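Local coordinates for protein Tubulin/ftsz, gtpase (Methanosaeta thermophila, PDB 3ZID) that binds guanine nucleotide as a tubulin-like GTPase of the archaeal cytoskeleton and is probably involved in the control of cell shape, at residues R281-V286 with G312-L317; K81-F86 with L160-E165; A19-A24 with K59-K64. All coordinates share one frame; numbering follows the deposited sequence.

Interaction 1 of 3, residues R281-V286 with G312-L317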
loop_
_atom_site.group_PDB
_atom_site.type_symbol
_atom_site.label_atom_id
_atom_site.label_comp_id
_atom_site.label_asym_id
_atom_site.label_seq_id
_atom_site.Cartn_x
_atom_site.Cartn_y
_atom_site.Cartn_z
ATOM N N ARG A 281 20.173 15.119 -18.749
ATOM C CA ARG A 281 20.595 16.409 -18.226
ATOM C C ARG A 281 20.014 17.564 -19.072
ATOM O O ARG A 281 19.658 18.625 -18.553
ATOM C CB ARG A 281 22.135 16.463 -18.206
ATOM C CG ARG A 281 22.760 17.708 -17.602
ATOM C CD ARG A 281 24.290 17.682 -17.799
ATOM N NE ARG A 281 24.966 16.573 -17.134
ATOM C CZ ARG A 281 25.302 16.523 -15.843
ATOM N NH1 ARG A 281 25.039 17.533 -15.010
ATOM N NH2 ARG A 281 25.922 15.449 -15.381
ATOM N N GLU A 282 19.925 17.371 -20.383
ATOM C CA GLU A 282 19.493 18.486 -21.229
ATOM C C GLU A 282 18.042 18.897 -20.938
ATOM O O GLU A 282 17.640 20.007 -21.219
ATOM C CB GLU A 282 19.711 18.196 -22.718
ATOM C CG GLU A 282 18.945 17.002 -23.264
ATOM C CD GLU A 282 19.719 15.696 -23.135
ATOM O OE1 GLU A 282 20.676 15.629 -22.310
ATOM O OE2 GLU A 282 19.356 14.739 -23.866
ATOM N N TYR A 283 17.263 18.002 -20.354
ATOM C CA TYR A 283 15.895 18.343 -19.995
ATOM C C TYR A 283 15.764 19.062 -18.665
ATOM O O TYR A 283 14.676 19.529 -18.335
ATOM C CB TYR A 283 15.055 17.086 -19.931
ATOM C CG TYR A 283 14.896 16.397 -21.254
ATOM C CD1 TYR A 283 14.424 17.088 -22.366
ATOM C CD2 TYR A 283 15.171 15.041 -21.384
ATOM C CE1 TYR A 283 14.242 16.456 -23.580
ATOM C CE2 TYR A 283 14.995 14.401 -22.593
ATOM C CZ TYR A 283 14.530 15.117 -23.690
ATOM O OH TYR A 283 14.348 14.480 -24.893
ATOM N N LEU A 284 16.845 19.120 -17.890
ATOM C CA LEU A 284 16.767 19.570 -16.490
ATOM C C LEU A 284 17.249 20.991 -16.276
ATOM O O LEU A 284 18.447 21.271 -16.235
ATOM C CB LEU A 284 17.525 18.615 -15.564
ATOM C CG LEU A 284 17.127 17.138 -15.618
ATOM C CD1 LEU A 284 18.062 16.286 -14.777
ATOM C CD2 LEU A 284 15.675 16.893 -15.222
ATOM N N ASN A 285 16.298 21.900 -16.154
ATOM C CA ASN A 285 16.575 23.295 -15.887
ATOM C C ASN A 285 16.279 23.539 -14.415
ATOM O O ASN A 285 15.112 23.596 -14.016
ATOM C CB ASN A 285 15.671 24.148 -16.784
ATOM C CG ASN A 285 15.925 25.640 -16.652
ATOM O OD1 ASN A 285 16.290 26.148 -15.586
ATOM N ND2 ASN A 285 15.706 26.358 -17.745
ATOM N N VAL A 286 17.330 23.631 -13.608
ATOM C CA VAL A 286 17.175 23.773 -12.167
ATOM C C VAL A 286 16.336 24.974 -11.756
ATOM O O VAL A 286 15.519 24.894 -10.844
ATOM C CB VAL A 286 18.543 23.809 -11.451
ATOM C CG1 VAL A 286 18.348 23.796 -9.941
ATOM C CG2 VAL A 286 19.364 22.638 -11.884
ATOM N N GLY A 312 17.138 9.655 -20.484
ATOM C CA GLY A 312 15.768 9.358 -20.846
ATOM C C GLY A 312 14.887 10.579 -20.839
ATOM O O GLY A 312 15.259 11.634 -20.328
ATOM N N GLU A 313 13.691 10.420 -21.389
ATOM C CA GLU A 313 12.672 11.453 -21.322
ATOM C C GLU A 313 12.286 11.586 -19.848
ATOM O O GLU A 313 12.237 10.596 -19.131
ATOM C CB GLU A 313 11.469 11.064 -22.177
ATOM C CG GLU A 313 11.837 10.560 -23.575
ATOM C CD GLU A 313 12.622 11.585 -24.364
ATOM O OE1 GLU A 313 12.200 12.758 -24.405
ATOM O OE2 GLU A 313 13.667 11.228 -24.941
ATOM N N PRO A 314 12.074 12.818 -19.384
ATOM C CA PRO A 314 11.859 13.049 -17.957
ATOM C C PRO A 314 10.645 12.328 -17.363
ATOM O O PRO A 314 9.635 12.137 -18.032
ATOM C CB PRO A 314 11.693 14.566 -17.857
ATOM C CG PRO A 314 11.435 15.035 -19.288
ATOM C CD PRO A 314 12.126 14.073 -20.161
ATOM N N ARG A 315 10.795 11.902 -16.112
ATOM C CA ARG A 315 9.691 11.359 -15.348
ATOM C C ARG A 315 9.753 11.963 -13.947
ATOM O O ARG A 315 10.811 12.406 -13.464
ATOM C CB ARG A 315 9.727 9.831 -15.292
ATOM C CG ARG A 315 10.962 9.236 -14.633
ATOM C CD ARG A 315 10.727 7.740 -14.387
ATOM N NE ARG A 315 11.860 7.122 -13.703
ATOM C CZ ARG A 315 11.884 5.856 -13.297
ATOM N NH1 ARG A 315 10.830 5.081 -13.503
ATOM N NH2 ARG A 315 12.966 5.365 -12.697
ATOM N N VAL A 316 8.601 12.004 -13.303
ATOM C CA VAL A 316 8.492 12.619 -12.005
ATOM C C VAL A 316 7.841 11.642 -11.051
ATOM O O VAL A 316 6.840 10.995 -11.375
ATOM C CB VAL A 316 7.655 13.919 -12.057
ATOM C CG1 VAL A 316 7.512 14.521 -10.660
ATOM C CG2 VAL A 316 8.306 14.932 -12.999
ATOM N N LEU A 317 8.429 11.549 -9.874
ATOM C CA LEU A 317 7.821 10.845 -8.768
ATOM C C LEU A 317 7.459 11.842 -7.686
ATOM O O LEU A 317 8.264 12.666 -7.283
ATOM C CB LEU A 317 8.775 9.798 -8.207
ATOM C CG LEU A 317 8.226 9.047 -6.980
ATOM C CD1 LEU A 317 7.311 7.965 -7.428
ATOM C CD2 LEU A 317 9.374 8.466 -6.182
#

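Interaction 2 of 3, residues K81-F86 with L160-E165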
loop_
_atom_site.group_PDB
_atom_site.type_symbol
_atom_site.label_atom_id
_atom_site.label_comp_id
_atom_site.label_asym_id
_atom_site.label_seq_id
_atom_site.Cartn_x
_atom_site.Cartn_y
_atom_site.Cartn_z
ATOM N N LYS A 81 -7.499 -15.627 12.942
ATOM C CA LYS A 81 -6.677 -16.784 12.632
ATOM C C LYS A 81 -5.331 -16.337 12.085
ATOM O O LYS A 81 -4.289 -16.935 12.366
ATOM C CB LYS A 81 -7.397 -17.698 11.649
ATOM C CG LYS A 81 -8.513 -18.491 12.314
ATOM C CD LYS A 81 -8.760 -19.801 11.594
ATOM C CE LYS A 81 -9.240 -20.865 12.575
ATOM N NZ LYS A 81 -9.509 -22.173 11.913
ATOM N N GLY A 82 -5.357 -15.251 11.328
ATOM C CA GLY A 82 -4.132 -14.690 10.807
ATOM C C GLY A 82 -3.191 -14.316 11.927
ATOM O O GLY A 82 -2.010 -14.658 11.898
ATOM N N LYS A 83 -3.715 -13.597 12.910
ATOM C CA LYS A 83 -2.912 -13.169 14.047
ATOM C C LYS A 83 -2.350 -14.361 14.806
ATOM O O LYS A 83 -1.178 -14.348 15.189
ATOM C CB LYS A 83 -3.732 -12.273 14.968
ATOM C CG LYS A 83 -4.048 -10.928 14.349
ATOM C CD LYS A 83 -4.990 -10.136 15.223
ATOM C CE LYS A 83 -5.215 -8.753 14.655
ATOM N NZ LYS A 83 -6.224 -7.991 15.438
ATOM N N GLN A 84 -3.181 -15.384 15.024
ATOM C CA GLN A 84 -2.720 -16.600 15.696
ATOM C C GLN A 84 -1.613 -17.260 14.894
ATOM O O GLN A 84 -0.568 -17.632 15.438
ATOM C CB GLN A 84 -3.867 -17.601 15.909
ATOM C CG GLN A 84 -4.882 -17.199 16.972
ATOM C CD GLN A 84 -6.093 -18.123 17.018
ATOM O OE1 GLN A 84 -6.333 -18.909 16.098
ATOM N NE2 GLN A 84 -6.872 -18.017 18.088
ATOM N N GLY A 85 -1.854 -17.385 13.591
ATOM C CA GLY A 85 -0.880 -17.930 12.667
ATOM C C GLY A 85 0.464 -17.224 12.750
ATOM O O GLY A 85 1.516 -17.871 12.713
ATOM N N PHE A 86 0.436 -15.899 12.854
ATOM C CA PHE A 86 1.675 -15.147 12.991
ATOM C C PHE A 86 2.433 -15.474 14.290
ATOM O O PHE A 86 3.633 -15.755 14.265
ATOM C CB PHE A 86 1.438 -13.639 12.894
ATOM C CG PHE A 86 2.696 -12.840 13.035
ATOM C CD1 PHE A 86 3.565 -12.710 11.959
ATOM C CD2 PHE A 86 3.039 -12.257 14.249
ATOM C CE1 PHE A 86 4.739 -11.996 12.085
ATOM C CE2 PHE A 86 4.210 -11.539 14.381
ATOM C CZ PHE A 86 5.060 -11.413 13.306
ATOM N N LEU A 160 -6.170 -0.933 8.897
ATOM C CA LEU A 160 -5.661 0.439 8.820
ATOM C C LEU A 160 -5.455 1.045 10.212
ATOM O O LEU A 160 -4.481 1.776 10.454
ATOM C CB LEU A 160 -6.576 1.319 7.963
ATOM C CG LEU A 160 -6.509 1.050 6.453
ATOM C CD1 LEU A 160 -7.689 1.704 5.725
ATOM C CD2 LEU A 160 -5.160 1.535 5.886
ATOM N N ARG A 161 -6.375 0.738 11.128
ATOM C CA ARG A 161 -6.221 1.178 12.511
ATOM C C ARG A 161 -4.956 0.634 13.148
ATOM O O ARG A 161 -4.191 1.393 13.745
ATOM C CB ARG A 161 -7.442 0.801 13.358
ATOM C CG ARG A 161 -8.643 1.683 13.095
ATOM C CD ARG A 161 -9.929 1.124 13.704
ATOM N NE ARG A 161 -9.914 1.118 15.165
ATOM C CZ ARG A 161 -10.994 0.922 15.912
ATOM N NH1 ARG A 161 -12.169 0.733 15.331
ATOM N NH2 ARG A 161 -10.906 0.929 17.232
ATOM N N GLU A 162 -4.715 -0.665 13.010
ATOM C CA GLU A 162 -3.502 -1.249 13.579
ATOM C C GLU A 162 -2.210 -0.696 12.985
ATOM O O GLU A 162 -1.222 -0.551 13.705
ATOM C CB GLU A 162 -3.505 -2.769 13.449
ATOM C CG GLU A 162 -4.501 -3.461 14.342
ATOM C CD GLU A 162 -4.622 -4.933 14.027
ATOM O OE1 GLU A 162 -3.788 -5.450 13.251
ATOM O OE2 GLU A 162 -5.534 -5.577 14.576
ATOM N N MET A 163 -2.228 -0.390 11.686
ATOM C CA MET A 163 -1.065 0.170 10.986
ATOM C C MET A 163 -0.646 1.500 11.598
ATOM O O MET A 163 0.524 1.727 11.878
ATOM C CB MET A 163 -1.382 0.395 9.500
ATOM C CG MET A 163 -1.255 -0.825 8.588
ATOM S SD MET A 163 0.364 -1.621 8.638
ATOM C CE MET A 163 0.185 -2.683 7.227
ATOM N N ILE A 164 -1.620 2.374 11.800
ATOM C CA ILE A 164 -1.391 3.652 12.444
ATOM C C ILE A 164 -0.883 3.447 13.864
ATOM O O ILE A 164 0.088 4.081 14.294
ATOM C CB ILE A 164 -2.690 4.465 12.484
ATOM C CG1 ILE A 164 -3.129 4.833 11.070
ATOM C CG2 ILE A 164 -2.531 5.717 13.332
ATOM C CD1 ILE A 164 -4.514 5.404 11.049
ATOM N N GLU A 165 -1.538 2.536 14.575
ATOM C CA GLU A 165 -1.200 2.215 15.956
ATOM C C GLU A 165 0.242 1.734 16.127
ATOM O O GLU A 165 0.890 2.016 17.122
ATOM C CB GLU A 165 -2.187 1.175 16.494
ATOM C CG GLU A 165 -3.566 1.768 16.765
ATOM C CD GLU A 165 -4.533 0.795 17.424
ATOM O OE1 GLU A 165 -4.345 -0.435 17.284
ATOM O OE2 GLU A 165 -5.496 1.270 18.071
#

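Interaction 3 of 3, residues A19-A24 with K59-K64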
loop_
_atom_site.group_PDB
_atom_site.type_symbol
_atom_site.label_atom_id
_atom_site.label_comp_id
_atom_site.label_asym_id
_atom_site.label_seq_id
_atom_site.Cartn_x
_atom_site.Cartn_y
_atom_site.Cartn_z
ATOM N N ALA A 19 6.139 -8.357 -9.113
ATOM C CA ALA A 19 6.251 -7.284 -10.116
ATOM C C ALA A 19 7.499 -6.447 -9.900
ATOM O O ALA A 19 8.090 -5.967 -10.864
ATOM C CB ALA A 19 5.017 -6.376 -10.122
ATOM N N VAL A 20 7.875 -6.252 -8.637
ATOM C CA VAL A 20 9.103 -5.532 -8.304
ATOM C C VAL A 20 10.318 -6.293 -8.838
ATOM O O VAL A 20 11.188 -5.713 -9.481
ATOM C CB VAL A 20 9.238 -5.275 -6.792
ATOM C CG1 VAL A 20 10.670 -4.884 -6.440
ATOM C CG2 VAL A 20 8.255 -4.188 -6.348
ATOM N N ASN A 21 10.359 -7.595 -8.584
ATOM C CA ASN A 21 11.440 -8.440 -9.069
ATOM C C ASN A 21 11.474 -8.501 -10.591
ATOM O O ASN A 21 12.555 -8.477 -11.204
ATOM C CB ASN A 21 11.331 -9.850 -8.472
ATOM C CG ASN A 21 11.767 -9.897 -7.017
ATOM O OD1 ASN A 21 12.679 -9.184 -6.616
ATOM N ND2 ASN A 21 11.099 -10.717 -6.216
ATOM N N ARG A 22 10.290 -8.563 -11.192
ATOM C CA ARG A 22 10.160 -8.574 -12.643
ATOM C C ARG A 22 10.872 -7.358 -13.245
ATOM O O ARG A 22 11.802 -7.489 -14.049
ATOM C CB ARG A 22 8.682 -8.578 -13.061
ATOM C CG ARG A 22 8.473 -8.856 -14.555
ATOM C CD ARG A 22 7.016 -8.674 -14.978
ATOM N NE ARG A 22 6.628 -7.264 -14.973
ATOM C CZ ARG A 22 5.612 -6.762 -14.282
ATOM N NH1 ARG A 22 4.860 -7.554 -13.507
ATOM N NH2 ARG A 22 5.349 -5.465 -14.364
ATOM N N GLN A 23 10.464 -6.179 -12.796
ATOM C CA GLN A 23 10.955 -4.935 -13.348
ATOM C C GLN A 23 12.416 -4.696 -12.994
ATOM O O GLN A 23 13.148 -4.045 -13.752
ATOM C CB GLN A 23 10.084 -3.779 -12.870
ATOM C CG GLN A 23 8.642 -3.923 -13.302
ATOM C CD GLN A 23 7.805 -2.736 -12.923
ATOM O OE1 GLN A 23 8.322 -1.657 -12.624
ATOM N NE2 GLN A 23 6.500 -2.945 -12.867
ATOM N N ALA A 24 12.828 -5.230 -11.844
ATOM C CA ALA A 24 14.200 -5.090 -11.352
ATOM C C ALA A 24 15.211 -5.770 -12.269
ATOM O O ALA A 24 16.355 -5.313 -12.393
ATOM C CB ALA A 24 14.317 -5.637 -9.919
ATOM N N LYS A 59 6.579 -15.879 -10.255
ATOM C CA LYS A 59 7.312 -16.215 -11.477
ATOM C C LYS A 59 8.671 -15.556 -11.615
ATOM O O LYS A 59 9.485 -16.017 -12.388
ATOM C CB LYS A 59 6.470 -15.839 -12.701
ATOM C CG LYS A 59 5.138 -16.567 -12.783
ATOM C CD LYS A 59 4.208 -15.915 -13.799
ATOM C CE LYS A 59 2.846 -16.605 -13.828
ATOM N NZ LYS A 59 1.952 -16.041 -14.881
ATOM N N PHE A 60 8.928 -14.504 -10.851
ATOM C CA PHE A 60 10.182 -13.768 -10.983
ATOM C C PHE A 60 10.899 -13.689 -9.634
ATOM O O PHE A 60 11.872 -12.954 -9.457
ATOM C CB PHE A 60 9.921 -12.372 -11.575
ATOM C CG PHE A 60 9.199 -12.405 -12.911
ATOM C CD1 PHE A 60 9.904 -12.514 -14.096
ATOM C CD2 PHE A 60 7.812 -12.351 -12.974
ATOM C CE1 PHE A 60 9.240 -12.560 -15.325
ATOM C CE2 PHE A 60 7.150 -12.400 -14.187
ATOM C CZ PHE A 60 7.866 -12.506 -15.365
ATOM N N THR A 61 10.425 -14.481 -8.683
ATOM C CA THR A 61 10.981 -14.460 -7.337
ATOM C C THR A 61 11.685 -15.773 -7.076
ATOM O O THR A 61 11.081 -16.828 -7.202
ATOM C CB THR A 61 9.863 -14.251 -6.283
ATOM O OG1 THR A 61 9.184 -13.024 -6.564
ATOM C CG2 THR A 61 10.438 -14.181 -4.875
ATOM N N ALA A 62 12.953 -15.695 -6.694
ATOM C CA ALA A 62 13.743 -16.890 -6.404
ATOM C C ALA A 62 13.139 -17.743 -5.282
ATOM O O ALA A 62 12.535 -17.216 -4.351
ATOM C CB ALA A 62 15.164 -16.505 -6.073
ATOM N N ALA A 63 13.347 -19.056 -5.362
ATOM C CA ALA A 63 12.779 -20.007 -4.405
ATOM C C ALA A 63 13.198 -19.695 -2.974
ATOM O O ALA A 63 12.415 -19.860 -2.040
ATOM C CB ALA A 63 13.193 -21.420 -4.767
ATOM N N LYS A 64 14.422 -19.209 -2.809
ATOM C CA LYS A 64 14.916 -18.826 -1.494
ATOM C C LYS A 64 14.185 -17.624 -0.913
ATOM O O LYS A 64 14.266 -17.359 0.284
ATOM C CB LYS A 64 16.398 -18.515 -1.567
ATOM C CG LYS A 64 16.749 -17.518 -2.648
ATOM C CD LYS A 64 18.213 -17.106 -2.547
ATOM C CE LYS A 64 18.426 -16.026 -1.489
ATOM N NZ LYS A 64 18.108 -14.676 -2.020
#

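Interaction 1 of 3, residues R281-V286 with G312-L317
Tyr283 and Pro314 mark the nearest approach of the two backbones, their CA atoms 7.0 Å apart, and from there the segments diverge. On one side a short 3-10 turn spans Arg281 to Tyr283, closed by the bond from Leu284 N to Arg281 O, before Asn285 takes the N-cap position of helix 286-296. On the other, Gly312, Glu313 and Pro314 form an extended approach to strand 315-322. Gly312 has backbone angles at which any side chain would collide with the carbonyl oxygen of the residue before.

Nearly the whole contact is made by one side chain, that of Tyr283, which three successive residues meet in three different ways. Pro314 lies over one face of the ring: its CD is 3.9 Å from the centroid of the Tyr283 ring and 28° off the ring normal, a CH-pi contact displaced toward CD2. Near the plane of the ring, at its edge, the carbonyl oxygen of Gly312 comes to 3.6 Å from Tyr283 CD2. The phenol end reaches the carboxylate of Glu313, with Tyr283 OH 2.8 Å from Glu313 OE1. Although CB of Glu313 is directed away from the tyrosine, a bend at chi2 (-58°) swings the carboxylate back to it, its plane turned 70° from that of the ring.

The contact joins two loops at one end of the mixed sheet, well away from the nucleotide. Pro244 also touches Tyr283, while Leu284 turns onto Ile277 of strand 270-279 and onto Ile307 and Ile309 of strand 302-309. Beyond Pro314, strand 315-322 runs antiparallel between strands 232-238 and 270-279, pairing through Val316 with Tyr237 and through Arg315 with Gln278.

Interaction 2 of 3, residues K81-F86 with L160-E165
Glu162 OE2 is gripped by two basic groups: Lys83 NZ, 2.7 Å from Glu162 OE2, and the guanidinium of Arg79, which forms a second salt bridge from the first turn of helix 79-98. The ammonium meets OE2 on its syn side, only 16° out of the carboxylate plane. Glu162 OE1 plays little part in this pairing, lying 4.1 Å from Lys83 NZ, and the bridge is therefore single-pronged.

The two side chains come from opposite directions and span a long distance, for the nearest CA atoms, those of Lys83 and Glu162, are 11.9 Å apart. Both reach across by being extended beyond CG; in Lys83 the torsions from chi2 to chi4 all lie within 7° of 180°. Two positive groups on one oxygen would probably hold the glutamate in its ionised form.

This surface bridge links helix 79-98 to helix 150-165 within the GTPase domain, passing over helix 117-131, whose Ser119 is touched by Lys83 and whose Pro122 is touched by Glu162. Beneath it, the same three helices meet through apolar groups: Phe86 packs edge-to-face with Phe120, and Met163 touches Ile125.

Interaction 3 of 3, residues A19-A24 with K59-K64
Asn21 is the first residue of helix 10-30 in this segment to make a substantial contact with the loop 59-64. Its CB lies 3.3 Å from Phe60 O, and its amide continues past that carbonyl to the next residue. Asn21 ND2 donates to Thr61 OG1 at 3.0 Å, with an N-H...O angle of 151° and the hydroxyl oxygen close to the amide plane. That oxygen is also hydrogen-bonded to the carboxylate of Asp18, which receives the backbone N-H groups of Lys59 and Phe60 as well.

Arg22 follows, and here the aliphatic part of the side chain does the touching. With CG anti to the backbone N, the chain runs across the Phe60 ring and sets CG 3.6 Å from the ring centroid, just 4° off the normal, a nearly central CH-pi contact. CB and CD flank it over the same face. A bend at chi3 then carries the guanidinium beyond the ring, its plane 81° from that of the phenyl, to a hydrogen bond with Thr195 on helix 186-210. Replacing Phe60 with an alanine would probably strip the methylenes of Arg22 of their aromatic cover and let that chain move more freely.

Helix 10-30, whose start carries the GTP-binding residues Gln11 to Arg15, is thus joined to the loop between helix 52-56 and strand 66-68. The chemistry divides between neighbours: Asn21, aided by Asp18, fixes the loop by directed polar bonds, whereas Arg22 offers hydrocarbon to an aromatic face while its charged end serves a different helix.

In the fold
Read together, the three contacts show how one chain is held at separate places by different chemistry. Interactions 2 and 3 both belong to the GTPase domain, their centres about 26 Å apart. Neither Lys83 nor Arg22 touches the nucleotide: the side chain of Lys83 is about 12 Å from the bound GDP and that of Arg22 about 10 Å. Arg22 also comes within about 6 Å of the side chain of Asn194, a GTP-binding residue. Interaction 1 lies away from these sites, beside the end of the mixed sheet, its centre about 41 Å from that of interaction 2 and on the opposite side of the chain's centre. Its nearest atoms stay about 7 Å from interaction 3, without touching.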